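Local coordinates for DNA damage response protein Rtt109, putative (Neosartorya fumigata, PDB 5ZB9) that probably acetylates lysine side chains of histone H3, with acetyl-CoA as the acetyl donor, at residues Phe90-Leu102 / Gln145-Lys157. Sequence-based numbering, arbitrary orientation.
Sequences FVSKADSTGYLHL and QYLFPGSIENPEK. With GOL (glycerol), chain B.
The F148 ring is held between two carbon groups, T97 CG2 on one face, 3.6 Å from the ring centroid, and L147 CB on the other, while the backbone of D95 meets its edge. N154, its CG anti to the backbone N (chi1 169°), lays its amide nearly parallel to the Y99 ring, the planes 13° apart and ND2 over the ring centre. E156 lays CG and OE1 over one face of the H101 ring, L102 CG covers the other, and G98 O lies at its edge. These contacts illustrate how a loop can be fastened along the end of a strand: in this acetyltransferase fold the loop before helix 162-177 runs alongside the end of strand 86-96, whose A94 and S96 belong to the CoA site, empty here. N154 ND2 bonds T97 O (3.1 Å) and, weakly, G98 O, while OD1 closes an Asx turn by accepting from E156 N. Q145 OE1 takes A94 N at 3.2 Å from above the amide plane, and K93 places its ammonium over the Y146 ring, a cation-pi contact, while also pairing with E77. Extended K157 forms a salt bridge in which NZ meets D95 OD1 (3.2 Å) from above the carboxylate plane, on the same face as S96 N.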
# COMPACT_ATOMS: atom_id res chain seq x y z
N PHE A 90 -3.23 -0.90 1.52
CA PHE A 90 -2.23 -1.65 0.78
C PHE A 90 -2.09 -1.15 -0.65
O PHE A 90 -3.08 -1.05 -1.37
CB PHE A 90 -2.58 -3.14 0.76
CG PHE A 90 -1.68 -3.96 -0.12
CD1 PHE A 90 -0.38 -4.24 0.26
CD2 PHE A 90 -2.15 -4.45 -1.33
CE1 PHE A 90 0.45 -5.00 -0.56
CE2 PHE A 90 -1.32 -5.21 -2.16
CZ PHE A 90 -0.02 -5.48 -1.77
N VAL A 91 -0.86 -0.86 -1.05
CA VAL A 91 -0.58 -0.45 -2.42
C VAL A 91 -0.44 -1.69 -3.30
O VAL A 91 0.44 -2.51 -3.07
CB VAL A 91 0.71 0.39 -2.52
CG1 VAL A 91 0.90 0.91 -3.94
CG2 VAL A 91 0.68 1.53 -1.51
N SER A 92 -1.31 -1.83 -4.29
CA SER A 92 -1.28 -3.03 -5.12
C SER A 92 -0.59 -2.77 -6.45
O SER A 92 0.04 -3.66 -7.00
CB SER A 92 -2.69 -3.56 -5.37
OG SER A 92 -3.52 -2.55 -5.92
N LYS A 93 -0.68 -1.54 -6.94
CA LYS A 93 -0.13 -1.18 -8.25
C LYS A 93 0.38 0.25 -8.26
O LYS A 93 -0.23 1.14 -7.66
CB LYS A 93 -1.18 -1.36 -9.36
CG LYS A 93 -1.63 -2.78 -9.61
CD LYS A 93 -2.95 -2.84 -10.40
CE LYS A 93 -3.47 -4.27 -10.46
NZ LYS A 93 -4.92 -4.34 -10.80
N ALA A 94 1.47 0.48 -8.97
CA ALA A 94 1.99 1.82 -9.16
C ALA A 94 2.94 1.82 -10.34
O ALA A 94 3.98 1.19 -10.29
CB ALA A 94 2.69 2.33 -7.91
N ASP A 95 2.56 2.51 -11.41
CA ASP A 95 3.39 2.57 -12.59
C ASP A 95 3.35 3.96 -13.20
O ASP A 95 2.43 4.73 -12.95
CB ASP A 95 2.94 1.54 -13.63
CG ASP A 95 4.10 0.96 -14.43
OD1 ASP A 95 5.25 1.45 -14.27
OD2 ASP A 95 3.87 0.02 -15.23
N SER A 96 4.37 4.28 -13.98
CA SER A 96 4.38 5.52 -14.75
C SER A 96 4.34 5.16 -16.22
O SER A 96 4.48 3.99 -16.57
CB SER A 96 5.62 6.35 -14.45
OG SER A 96 6.77 5.66 -14.86
N THR A 97 4.14 6.15 -17.08
CA THR A 97 4.07 5.88 -18.51
C THR A 97 5.34 6.35 -19.19
O THR A 97 5.73 5.83 -20.23
CB THR A 97 2.85 6.55 -19.14
OG1 THR A 97 2.87 7.95 -18.84
CG2 THR A 97 1.58 5.94 -18.61
N GLY A 98 5.98 7.35 -18.60
CA GLY A 98 7.21 7.88 -19.14
C GLY A 98 6.99 9.17 -19.92
O GLY A 98 7.92 9.67 -20.55
N TYR A 99 5.78 9.70 -19.86
CA TYR A 99 5.44 10.90 -20.63
C TYR A 99 5.39 12.17 -19.80
O TYR A 99 4.99 13.22 -20.28
CB TYR A 99 4.11 10.69 -21.36
CG TYR A 99 4.23 9.59 -22.38
CD1 TYR A 99 4.95 9.78 -23.55
CD2 TYR A 99 3.68 8.33 -22.14
CE1 TYR A 99 5.09 8.76 -24.48
CE2 TYR A 99 3.82 7.31 -23.06
CZ TYR A 99 4.53 7.53 -24.22
OH TYR A 99 4.67 6.52 -25.14
N LEU A 100 5.84 12.07 -18.55
CA LEU A 100 5.88 13.22 -17.66
C LEU A 100 6.74 14.34 -18.22
O LEU A 100 6.52 15.52 -17.92
CB LEU A 100 6.38 12.80 -16.28
CG LEU A 100 6.58 13.90 -15.24
CD1 LEU A 100 5.30 14.69 -15.03
CD2 LEU A 100 7.08 13.31 -13.93
N HIS A 101 7.73 13.98 -19.05
CA HIS A 101 8.64 14.97 -19.62
C HIS A 101 7.93 15.97 -20.56
O HIS A 101 8.43 17.06 -20.80
CB HIS A 101 9.78 14.28 -20.37
CG HIS A 101 9.35 13.55 -21.60
ND1 HIS A 101 8.89 12.25 -21.57
CD2 HIS A 101 9.33 13.92 -22.90
CE1 HIS A 101 8.58 11.86 -22.80
NE2 HIS A 101 8.85 12.86 -23.62
N LEU A 102 6.76 15.59 -21.06
CA LEU A 102 5.97 16.47 -21.92
C LEU A 102 5.32 17.61 -21.14
O LEU A 102 4.59 18.42 -21.71
CB LEU A 102 4.88 15.68 -22.65
CG LEU A 102 5.39 14.54 -23.52
CD1 LEU A 102 4.21 13.79 -24.13
CD2 LEU A 102 6.31 15.08 -24.60
N GLN A 145 4.55 -4.45 -13.81
CA GLN A 145 3.31 -3.83 -13.37
C GLN A 145 2.27 -3.91 -14.49
O GLN A 145 2.58 -3.66 -15.66
CB GLN A 145 3.54 -2.37 -12.95
CG GLN A 145 4.50 -2.18 -11.76
CD GLN A 145 3.79 -2.16 -10.39
OE1 GLN A 145 2.57 -2.26 -10.30
NE2 GLN A 145 4.58 -2.02 -9.33
N TYR A 146 1.04 -4.29 -14.13
CA TYR A 146 -0.05 -4.44 -15.09
C TYR A 146 -0.25 -3.19 -15.94
O TYR A 146 -0.38 -3.26 -17.16
CB TYR A 146 -1.37 -4.73 -14.36
CG TYR A 146 -1.44 -6.03 -13.59
CD1 TYR A 146 -2.21 -7.09 -14.06
CD2 TYR A 146 -0.77 -6.20 -12.39
CE1 TYR A 146 -2.30 -8.28 -13.37
CE2 TYR A 146 -0.84 -7.39 -11.68
CZ TYR A 146 -1.61 -8.43 -12.18
OH TYR A 146 -1.69 -9.61 -11.48
N LEU A 147 -0.24 -2.05 -15.26
CA LEU A 147 -0.96 -0.85 -15.68
C LEU A 147 -0.80 -0.41 -17.13
O LEU A 147 -1.79 -0.34 -17.85
CB LEU A 147 -0.58 0.31 -14.77
CG LEU A 147 -1.32 0.28 -13.44
CD1 LEU A 147 -1.12 1.58 -12.69
CD2 LEU A 147 -2.81 0.01 -13.67
N PHE A 148 0.41 -0.09 -17.55
CA PHE A 148 0.57 0.59 -18.83
C PHE A 148 1.44 -0.19 -19.82
O PHE A 148 2.65 0.00 -19.88
CB PHE A 148 1.15 1.98 -18.60
CG PHE A 148 0.38 2.79 -17.60
CD1 PHE A 148 -0.96 3.10 -17.83
CD2 PHE A 148 0.98 3.24 -16.44
CE1 PHE A 148 -1.68 3.84 -16.91
CE2 PHE A 148 0.26 3.99 -15.52
CZ PHE A 148 -1.07 4.29 -15.76
N PRO A 149 0.81 -1.07 -20.61
CA PRO A 149 1.56 -1.91 -21.54
C PRO A 149 2.15 -1.12 -22.70
O PRO A 149 1.52 -0.22 -23.27
CB PRO A 149 0.50 -2.90 -22.04
CG PRO A 149 -0.57 -2.87 -21.00
CD PRO A 149 -0.62 -1.43 -20.59
N GLY A 150 3.39 -1.46 -23.04
CA GLY A 150 4.07 -0.81 -24.14
C GLY A 150 4.83 0.41 -23.68
O GLY A 150 5.78 0.85 -24.34
N SER A 151 4.44 0.97 -22.53
CA SER A 151 5.13 2.12 -21.97
C SER A 151 6.58 1.76 -21.67
O SER A 151 7.44 2.64 -21.56
CB SER A 151 4.42 2.63 -20.71
OG SER A 151 4.45 1.65 -19.68
N ILE A 152 6.85 0.46 -21.53
CA ILE A 152 8.21 -0.01 -21.30
C ILE A 152 9.10 0.27 -22.52
O ILE A 152 10.31 0.47 -22.39
CB ILE A 152 8.24 -1.53 -20.96
CG1 ILE A 152 9.63 -1.95 -20.48
CG2 ILE A 152 7.77 -2.37 -22.14
CD1 ILE A 152 9.72 -3.38 -20.01
N GLU A 153 8.49 0.33 -23.70
CA GLU A 153 9.22 0.62 -24.93
C GLU A 153 9.51 2.11 -25.09
O GLU A 153 10.39 2.49 -25.85
CB GLU A 153 8.44 0.10 -26.14
CG GLU A 153 8.24 -1.40 -26.13
CD GLU A 153 7.49 -1.88 -27.36
OE1 GLU A 153 7.43 -1.13 -28.35
OE2 GLU A 153 6.95 -3.01 -27.32
N ASN A 154 8.76 2.95 -24.38
CA ASN A 154 8.98 4.39 -24.41
C ASN A 154 10.35 4.72 -23.83
O ASN A 154 10.57 4.57 -22.62
CB ASN A 154 7.86 5.12 -23.65
CG ASN A 154 8.17 6.60 -23.40
OD1 ASN A 154 9.00 7.20 -24.10
ND2 ASN A 154 7.50 7.19 -22.41
N PRO A 155 11.27 5.18 -24.68
CA PRO A 155 12.66 5.47 -24.29
C PRO A 155 12.77 6.50 -23.18
O PRO A 155 13.85 6.66 -22.60
CB PRO A 155 13.28 6.01 -25.59
CG PRO A 155 12.40 5.48 -26.68
CD PRO A 155 11.03 5.48 -26.10
N GLU A 156 11.68 7.18 -22.87
CA GLU A 156 11.69 8.24 -21.86
C GLU A 156 11.25 7.75 -20.49
O GLU A 156 11.36 8.47 -19.50
CB GLU A 156 10.79 9.39 -22.31
CG GLU A 156 11.31 10.10 -23.55
CD GLU A 156 12.67 10.71 -23.32
OE1 GLU A 156 12.83 11.42 -22.30
OE2 GLU A 156 13.58 10.47 -24.14
N LYS A 157 10.74 6.52 -20.43
CA LYS A 157 10.33 5.93 -19.17
C LYS A 157 11.55 5.41 -18.42
O LYS A 157 12.23 4.49 -18.88
CB LYS A 157 9.33 4.79 -19.39
CG LYS A 157 8.87 4.13 -18.11
CD LYS A 157 7.82 3.07 -18.38
CE LYS A 157 7.24 2.52 -17.09
NZ LYS A 157 6.16 1.51 -17.36
C1 GOL B . 4.06 -1.44 -5.12
O1 GOL B . 5.34 -1.87 -5.56
C2 GOL B . 2.98 -2.46 -5.47
O2 GOL B . 3.13 -2.89 -6.80
C3 GOL B . 3.10 -3.68 -4.57
O3 GOL B . 3.02 -3.30 -3.21